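Putative 2,5-diketo-D-gluconic acid reductase B (Sinorhizobium meliloti, PDB 3UP8) probably reduces carbonyl substrates such as methylglyoxal with NADPH, as an aldo/keto reductase, and may also act on 2,5-diketo-D-gluconate. Local coordinates at residues Gln68-Gln81 / Ala108-Asp120. Numbering follows the deposited sequence.
Sequences QIYGNEAEVGEAIQ and ASVDESLRKLRTD. With ACT (acetate ion), chain C.
Ser113 OG is gripped by two side chains of 68-81: it accepts from Gln68 NE2 (3.2 Å) and donates to Glu73 OE2 (2.8 Å). The two segments belong to neighbouring outer helices of the aldo/keto reductase TIM barrel. The axes of 73-81 and 108-117 approach to 7.7 Å, at 44° between their N-to-C directions. Glu73 OE2 accepts on its syn side and is also hydrogen-bonded to Thr94 OG1 of strand 91-96. Gln68 runs out extended (chi2 169°), which carries its amide to the second helix. There NE2 also donates to Ser109 OG at 3.0 Å, while OE1 is held by Asn100 and the backbone N of Trp97. Ser109 OG is also hydrogen-bonded to Phe106 O. A leucine in place of Gln68 would probably leave both serine hydroxyls without this donor, and Asn100 and the Trp97 N-H without their acceptor. Tyr70, the predicted proton donor, hydrogen-bonds through OH to Lys95 and to an acetate ion, probably from the crystallisation liquor. Further along, Gly77 CA lies 3.4 Å from Leu117 O; a CB there would clash with Lys116 O and Leu117 CA. Leu117 CD2 packs on Val76 CG1 at 3.8 Å. At the outer end, Arg118 NH1 donates to Gln81 OE1 (2.8 Å) in the carbonyl plane, with amide and guanidinium planes 55° apart.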
ATOM      1  N   GLN A  68      -0.558 -12.346   3.822  1.00 13.90           N
ATOM      2  CA  GLN A  68      -0.829 -13.746   4.144  1.00 14.66           C
ATOM      3  C   GLN A  68      -2.251 -14.144   3.750  1.00 15.58           C
ATOM      4  O   GLN A  68      -2.451 -15.183   3.113  1.00 15.99           O
ATOM      5  CB  GLN A  68      -0.588 -14.005   5.630  1.00 13.98           C
ATOM      6  CG  GLN A  68       0.881 -14.004   5.987  1.00 12.71           C
ATOM      7  CD  GLN A  68       1.155 -13.995   7.491  1.00  9.87           C
ATOM      8  OE1 GLN A  68       0.244 -13.933   8.317  1.00 11.74           O
ATOM      9  NE2 GLN A  68       2.427 -14.086   7.837  1.00 11.37           N
ATOM     10  N   ILE A  69      -3.222 -13.288   4.070  1.00 16.02           N
ATOM     11  CA  ILE A  69      -4.647 -13.607   3.856  1.00 16.76           C
ATOM     12  C   ILE A  69      -5.081 -13.620   2.399  1.00 17.48           C
ATOM     13  O   ILE A  69      -6.086 -14.255   2.081  1.00 17.68           O
ATOM     14  CB  ILE A  69      -5.601 -12.687   4.669  1.00 16.80           C
ATOM     15  CG1 ILE A  69      -7.007 -13.298   4.772  1.00 18.33           C
ATOM     16  CG2 ILE A  69      -5.677 -11.281   4.060  1.00 17.11           C
ATOM     17  CD1 ILE A  69      -7.066 -14.642   5.499  1.00 18.95           C
ATOM     18  N   TYR A  70      -4.363 -12.918   1.518  1.00 17.46           N
ATOM     19  CA  TYR A  70      -4.749 -12.914   0.092  1.00 17.78           C
ATOM     20  C   TYR A  70      -4.587 -14.283  -0.539  1.00 18.24           C
ATOM     21  O   TYR A  70      -5.240 -14.572  -1.521  1.00 18.11           O
ATOM     22  CB  TYR A  70      -3.949 -11.920  -0.770  1.00 17.80           C
ATOM     23  CG  TYR A  70      -3.914 -10.498  -0.298  1.00 16.44           C
ATOM     24  CD1 TYR A  70      -4.909  -9.969   0.531  1.00 15.31           C
ATOM     25  CD2 TYR A  70      -2.888  -9.658  -0.720  1.00 14.99           C
ATOM     26  CE1 TYR A  70      -4.852  -8.635   0.952  1.00 15.85           C
ATOM     27  CE2 TYR A  70      -2.823  -8.337  -0.303  1.00 17.42           C
ATOM     28  CZ  TYR A  70      -3.793  -7.836   0.538  1.00 16.34           C
ATOM     29  OH  TYR A  70      -3.689  -6.510   0.930  1.00 18.46           O
ATOM     30  N   GLY A  71      -3.714 -15.120   0.012  1.00 18.65           N
ATOM     31  CA  GLY A  71      -3.518 -16.466  -0.523  1.00 19.58           C
ATOM     32  C   GLY A  71      -2.743 -16.523  -1.831  1.00 19.75           C
ATOM     33  O   GLY A  71      -2.768 -17.531  -2.525  1.00 19.89           O
ATOM     34  N   ASN A  72      -2.046 -15.448  -2.188  1.00 19.55           N
ATOM     35  CA  ASN A  72      -1.288 -15.449  -3.449  1.00 19.38           C
ATOM     36  C   ASN A  72       0.213 -15.185  -3.288  1.00 19.23           C
ATOM     37  O   ASN A  72       0.902 -14.888  -4.272  1.00 18.71           O
ATOM     38  CB  ASN A  72      -1.916 -14.458  -4.439  1.00 19.69           C
ATOM     39  CG  ASN A  72      -2.032 -13.047  -3.862  1.00 19.89           C
ATOM     40  OD1 ASN A  72      -1.287 -12.672  -2.958  1.00 20.53           O
ATOM     41  ND2 ASN A  72      -2.970 -12.263  -4.385  1.00 19.47           N
ATOM     42  N   GLU A  73       0.726 -15.305  -2.061  1.00 17.99           N
ATOM     43  CA  GLU A  73       2.165 -15.082  -1.821  1.00 17.62           C
ATOM     44  C   GLU A  73       3.050 -16.015  -2.650  1.00 17.41           C
ATOM     45  O   GLU A  73       4.086 -15.587  -3.186  1.00 16.56           O
ATOM     46  CB  GLU A  73       2.515 -15.262  -0.342  1.00 17.61           C
ATOM     47  CG  GLU A  73       2.169 -14.077   0.556  1.00 17.30           C
ATOM     48  CD  GLU A  73       2.345 -14.420   2.039  1.00 20.92           C
ATOM     49  OE1 GLU A  73       1.938 -15.542   2.453  1.00 20.38           O
ATOM     50  OE2 GLU A  73       2.904 -13.583   2.783  1.00 18.68           O
ATOM     51  N   ALA A  74       2.647 -17.285  -2.751  1.00 17.37           N
ATOM     52  CA  ALA A  74       3.386 -18.266  -3.550  1.00 17.93           C
ATOM     53  C   ALA A  74       3.609 -17.790  -4.994  1.00 18.02           C
ATOM     54  O   ALA A  74       4.716 -17.886  -5.532  1.00 18.12           O
ATOM     55  CB  ALA A  74       2.671 -19.644  -3.529  1.00 18.62           C
ATOM     56  N   GLU A  75       2.561 -17.251  -5.600  1.00 18.12           N
ATOM     57  CA  GLU A  75       2.621 -16.819  -6.995  1.00 18.68           C
ATOM     58  C   GLU A  75       3.408 -15.518  -7.129  1.00 18.08           C
ATOM     59  O   GLU A  75       4.120 -15.329  -8.116  1.00 17.61           O
ATOM     60  CB  GLU A  75       1.201 -16.703  -7.568  1.00 19.80           C
ATOM     61  CG  GLU A  75       0.489 -18.069  -7.707  1.00 21.88           C
ATOM     62  CD  GLU A  75      -0.260 -18.530  -6.458  1.00 27.30           C
ATOM     63  OE1 GLU A  75      -0.109 -17.927  -5.367  1.00 27.46           O
ATOM     64  OE2 GLU A  75      -1.020 -19.521  -6.569  1.00 28.95           O
ATOM     65  N   VAL A  76       3.301 -14.629  -6.132  1.00 16.81           N
ATOM     66  CA  VAL A  76       4.150 -13.442  -6.086  1.00 16.48           C
ATOM     67  C   VAL A  76       5.619 -13.862  -6.096  1.00 16.71           C
ATOM     68  O   VAL A  76       6.404 -13.334  -6.878  1.00 17.12           O
ATOM     69  CB  VAL A  76       3.852 -12.523  -4.853  1.00 16.50           C
ATOM     70  CG1 VAL A  76       4.944 -11.462  -4.692  1.00 16.14           C
ATOM     71  CG2 VAL A  76       2.487 -11.847  -4.999  1.00 15.73           C
ATOM     72  N   GLY A  77       5.977 -14.808  -5.227  1.00 17.02           N
ATOM     73  CA  GLY A  77       7.343 -15.334  -5.127  1.00 17.70           C
ATOM     74  C   GLY A  77       7.840 -15.921  -6.445  1.00 18.20           C
ATOM     75  O   GLY A  77       8.946 -15.622  -6.885  1.00 17.84           O
ATOM     76  N   GLU A  78       6.995 -16.722  -7.088  1.00 18.76           N
ATOM     77  CA  GLU A  78       7.340 -17.336  -8.383  1.00 19.62           C
ATOM     78  C   GLU A  78       7.553 -16.273  -9.467  1.00 18.96           C
ATOM     79  O   GLU A  78       8.555 -16.294 -10.178  1.00 18.71           O
ATOM     80  CB  GLU A  78       6.238 -18.308  -8.824  1.00 19.93           C
ATOM     81  CG  GLU A  78       6.605 -19.117 -10.083  1.00 23.73           C
ATOM     82  CD  GLU A  78       5.506 -20.075 -10.518  1.00 27.89           C
ATOM     83  OE1 GLU A  78       4.863 -20.674  -9.635  1.00 30.43           O
ATOM     84  OE2 GLU A  78       5.288 -20.227 -11.742  1.00 29.14           O
ATOM     85  N   ALA A  79       6.604 -15.349  -9.583  1.00 19.15           N
ATOM     86  CA  ALA A  79       6.676 -14.272 -10.578  1.00 19.14           C
ATOM     87  C   ALA A  79       7.938 -13.428 -10.437  1.00 19.36           C
ATOM     88  O   ALA A  79       8.613 -13.145 -11.424  1.00 19.43           O
ATOM     89  CB  ALA A  79       5.422 -13.397 -10.518  1.00 18.96           C
ATOM     90  N   ILE A  80       8.266 -13.019  -9.213  1.00 19.40           N
ATOM     91  CA  ILE A  80       9.473 -12.222  -8.988  1.00 19.87           C
ATOM     92  C   ILE A  80      10.730 -12.994  -9.360  1.00 20.74           C
ATOM     93  O   ILE A  80      11.599 -12.475 -10.056  1.00 20.72           O
ATOM     94  CB  ILE A  80       9.572 -11.702  -7.532  1.00 19.80           C
ATOM     95  CG1 ILE A  80       8.400 -10.753  -7.243  1.00 19.20           C
ATOM     96  CG2 ILE A  80      10.953 -11.048  -7.270  1.00 18.78           C
ATOM     97  CD1 ILE A  80       8.343 -10.229  -5.816  1.00 20.96           C
ATOM     98  N   GLN A  81      10.814 -14.238  -8.896  1.00 21.64           N
ATOM     99  CA  GLN A  81      11.965 -15.088  -9.160  1.00 22.90           C
ATOM    100  C   GLN A  81      12.197 -15.319 -10.665  1.00 23.31           C
ATOM    101  O   GLN A  81      13.336 -15.323 -11.120  1.00 23.33           O
ATOM    102  CB  GLN A  81      11.778 -16.409  -8.420  1.00 22.69           C
ATOM    103  CG  GLN A  81      12.637 -17.558  -8.871  1.00 24.42           C
ATOM    104  CD  GLN A  81      12.207 -18.864  -8.230  1.00 25.45           C
ATOM    105  OE1 GLN A  81      11.042 -19.279  -8.320  1.00 26.43           O
ATOM    106  NE2 GLN A  81      13.139 -19.512  -7.574  1.00 27.13           N
ATOM    107  N   ALA A 108       6.264 -17.853  13.393  1.00 15.28           N
ATOM    108  CA  ALA A 108       6.117 -18.980  12.442  1.00 15.30           C
ATOM    109  C   ALA A 108       5.511 -18.532  11.105  1.00 15.03           C
ATOM    110  O   ALA A 108       5.970 -18.955  10.033  1.00 14.52           O
ATOM    111  CB  ALA A 108       5.302 -20.123  13.063  1.00 16.03           C
ATOM    112  N   SER A 109       4.497 -17.669  11.161  1.00 14.35           N
ATOM    113  CA  SER A 109       3.840 -17.202   9.924  1.00 14.34           C
ATOM    114  C   SER A 109       4.780 -16.405   9.022  1.00 13.65           C
ATOM    115  O   SER A 109       4.616 -16.396   7.802  1.00 13.83           O
ATOM    116  CB  SER A 109       2.567 -16.403  10.222  1.00 13.67           C
ATOM    117  OG  SER A 109       2.881 -15.094  10.645  1.00 13.68           O
ATOM    118  N   VAL A 110       5.741 -15.714   9.627  1.00 13.96           N
ATOM    119  CA  VAL A 110       6.697 -14.924   8.863  1.00 14.20           C
ATOM    120  C   VAL A 110       7.635 -15.868   8.097  1.00 14.77           C
ATOM    121  O   VAL A 110       7.846 -15.698   6.897  1.00 13.92           O
ATOM    122  CB  VAL A 110       7.457 -13.924   9.760  1.00 14.18           C
ATOM    123  CG1 VAL A 110       8.627 -13.287   9.011  1.00 14.23           C
ATOM    124  CG2 VAL A 110       6.488 -12.858  10.266  1.00 13.29           C
ATOM    125  N   ASP A 111       8.154 -16.879   8.788  1.00 15.03           N
ATOM    126  CA  ASP A 111       8.977 -17.898   8.133  1.00 15.59           C
ATOM    127  C   ASP A 111       8.209 -18.575   6.997  1.00 15.74           C
ATOM    128  O   ASP A 111       8.790 -18.883   5.951  1.00 16.33           O
ATOM    129  CB  ASP A 111       9.457 -18.947   9.142  1.00 15.14           C
ATOM    130  CG  ASP A 111      10.557 -18.436  10.042  1.00 17.26           C
ATOM    131  OD1 ASP A 111      11.189 -17.402   9.723  1.00 17.04           O
ATOM    132  OD2 ASP A 111      10.802 -19.091  11.080  1.00 20.44           O
ATOM    133  N   GLU A 112       6.915 -18.814   7.210  1.00 15.80           N
ATOM    134  CA  GLU A 112       6.078 -19.462   6.207  1.00 15.78           C
ATOM    135  C   GLU A 112       5.890 -18.551   4.992  1.00 15.17           C
ATOM    136  O   GLU A 112       6.000 -19.005   3.862  1.00 14.50           O
ATOM    137  CB  GLU A 112       4.729 -19.865   6.805  1.00 16.86           C
ATOM    138  CG  GLU A 112       3.742 -20.502   5.803  1.00 18.91           C
ATOM    139  CD  GLU A 112       4.117 -21.944   5.398  1.00 23.32           C
ATOM    140  OE1 GLU A 112       4.932 -22.591   6.085  1.00 21.79           O
ATOM    141  OE2 GLU A 112       3.570 -22.436   4.386  1.00 27.09           O
ATOM    142  N   SER A 113       5.619 -17.263   5.229  1.00 14.30           N
ATOM    143  CA  SER A 113       5.551 -16.274   4.143  1.00 14.22           C
ATOM    144  C   SER A 113       6.819 -16.293   3.301  1.00 14.69           C
ATOM    145  O   SER A 113       6.768 -16.273   2.060  1.00 15.05           O
ATOM    146  CB  SER A 113       5.351 -14.856   4.706  1.00 13.58           C
ATOM    147  OG  SER A 113       4.008 -14.657   5.076  1.00 14.46           O
ATOM    148  N   LEU A 114       7.961 -16.316   3.977  1.00 14.26           N
ATOM    149  CA  LEU A 114       9.246 -16.276   3.290  1.00 14.81           C
ATOM    150  C   LEU A 114       9.499 -17.531   2.443  1.00 15.05           C
ATOM    151  O   LEU A 114      10.129 -17.463   1.376  1.00 14.55           O
ATOM    152  CB  LEU A 114      10.368 -16.009   4.287  1.00 14.66           C
ATOM    153  CG  LEU A 114      10.301 -14.589   4.896  1.00 14.36           C
ATOM    154  CD1 LEU A 114      11.357 -14.406   5.983  1.00 16.03           C
ATOM    155  CD2 LEU A 114      10.509 -13.556   3.822  1.00 11.62           C
ATOM    156  N   ARG A 115       8.977 -18.663   2.902  1.00 15.21           N
ATOM    157  CA  ARG A 115       9.035 -19.876   2.085  1.00 15.75           C
ATOM    158  C   ARG A 115       8.232 -19.691   0.801  1.00 16.06           C
ATOM    159  O   ARG A 115       8.704 -20.091  -0.276  1.00 16.66           O
ATOM    160  CB  ARG A 115       8.562 -21.112   2.855  1.00 15.80           C
ATOM    161  CG  ARG A 115       9.536 -21.550   3.952  1.00 16.33           C
ATOM    162  CD  ARG A 115       9.175 -22.915   4.560  1.00 18.38           C
ATOM    163  NE  ARG A 115       8.096 -22.834   5.545  1.00 16.83           N
ATOM    164  CZ  ARG A 115       8.267 -22.526   6.832  1.00 16.29           C
ATOM    165  NH1 ARG A 115       9.477 -22.268   7.318  1.00 13.57           N
ATOM    166  NH2 ARG A 115       7.215 -22.481   7.640  1.00 16.67           N
ATOM    167  N   LYS A 116       7.030 -19.112   0.910  1.00 15.79           N
ATOM    168  CA  LYS A 116       6.166 -18.894  -0.260  1.00 16.30           C
ATOM    169  C   LYS A 116       6.760 -17.853  -1.208  1.00 16.33           C
ATOM    170  O   LYS A 116       6.719 -18.014  -2.437  1.00 16.01           O
ATOM    171  CB  LYS A 116       4.740 -18.493   0.152  1.00 17.06           C
ATOM    172  CG  LYS A 116       3.983 -19.562   0.966  1.00 19.25           C
ATOM    173  CD  LYS A 116       2.499 -19.225   1.018  1.00 26.20           C
ATOM    174  CE  LYS A 116       1.661 -20.358   1.617  1.00 30.28           C
ATOM    175  NZ  LYS A 116       1.455 -20.204   3.099  1.00 33.03           N
ATOM    176  N   LEU A 117       7.336 -16.802  -0.626  1.00 15.18           N
ATOM    177  CA  LEU A 117       7.894 -15.688  -1.397  1.00 14.39           C
ATOM    178  C   LEU A 117       9.286 -15.970  -1.976  1.00 14.06           C
ATOM    179  O   LEU A 117       9.822 -15.152  -2.735  1.00 13.19           O
ATOM    180  CB  LEU A 117       7.910 -14.410  -0.543  1.00 13.50           C
ATOM    181  CG  LEU A 117       6.518 -13.872  -0.190  1.00 13.43           C
ATOM    182  CD1 LEU A 117       6.653 -12.825   0.934  1.00 14.01           C
ATOM    183  CD2 LEU A 117       5.829 -13.264  -1.413  1.00 11.67           C
ATOM    184  N   ARG A 118       9.862 -17.121  -1.617  1.00 13.95           N
ATOM    185  CA  ARG A 118      11.171 -17.551  -2.123  1.00 15.09           C
ATOM    186  C   ARG A 118      12.284 -16.516  -1.926  1.00 15.72           C
ATOM    187  O   ARG A 118      13.087 -16.230  -2.832  1.00 15.79           O
ATOM    188  CB  ARG A 118      11.070 -18.024  -3.591  1.00 15.39           C
ATOM    189  CG  ARG A 118      10.169 -19.249  -3.735  1.00 15.23           C
ATOM    190  CD  ARG A 118      10.213 -19.862  -5.139  1.00 18.03           C
ATOM    191  NE  ARG A 118       9.374 -21.063  -5.191  1.00 17.69           N
ATOM    192  CZ  ARG A 118       8.851 -21.580  -6.300  1.00 20.40           C
ATOM    193  NH1 ARG A 118       9.076 -21.021  -7.487  1.00 18.76           N
ATOM    194  NH2 ARG A 118       8.091 -22.663  -6.217  1.00 20.08           N
ATOM    195  N   THR A 119      12.320 -15.942  -0.730  1.00 15.61           N
ATOM    196  CA  THR A 119      13.340 -14.955  -0.374  1.00 16.23           C
ATOM    197  C   THR A 119      13.571 -15.037   1.137  1.00 16.19           C
ATOM    198  O   THR A 119      12.703 -15.513   1.861  1.00 16.13           O
ATOM    199  CB  THR A 119      12.952 -13.515  -0.832  1.00 16.49           C
ATOM    200  OG1 THR A 119      13.945 -12.574  -0.388  1.00 17.75           O
ATOM    201  CG2 THR A 119      11.567 -13.101  -0.294  1.00 16.05           C
ATOM    202  N   ASP A 120      14.741 -14.614   1.604  1.00 16.25           N
ATOM    203  CA  ASP A 120      15.025 -14.679   3.049  1.00 16.78           C
ATOM    204  C   ASP A 120      14.531 -13.456   3.847  1.00 15.37           C
ATOM    205  O   ASP A 120      14.643 -13.432   5.067  1.00 15.45           O
ATOM    206  CB  ASP A 120      16.515 -14.931   3.307  1.00 17.18           C
ATOM    207  CG  ASP A 120      17.394 -13.715   3.021  1.00 20.92           C
ATOM    208  OD1 ASP A 120      17.122 -12.923   2.094  1.00 23.87           O
ATOM    209  OD2 ASP A 120      18.387 -13.550   3.756  1.00 26.52           O
TER
HETATM  210  C   ACT C 276      -6.645  -5.199   2.105  1.00 26.00           C
HETATM  211  O   ACT C 276      -5.671  -4.846   1.405  1.00 26.56           O
HETATM  212  OXT ACT C 276      -6.546  -6.315   2.629  1.00 26.28           O
HETATM  213  CH3 ACT C 276      -7.861  -4.353   2.317  1.00 26.12           C
HETATM  214  O   HOH W   1       1.643 -17.425   4.188  1.00 22.13           O
HETATM  215  O   HOH W   2       6.339 -19.769  -4.553  1.00 25.26           O
HETATM  216  O   HOH W   3      10.966 -14.305  -5.133  1.00 13.35           O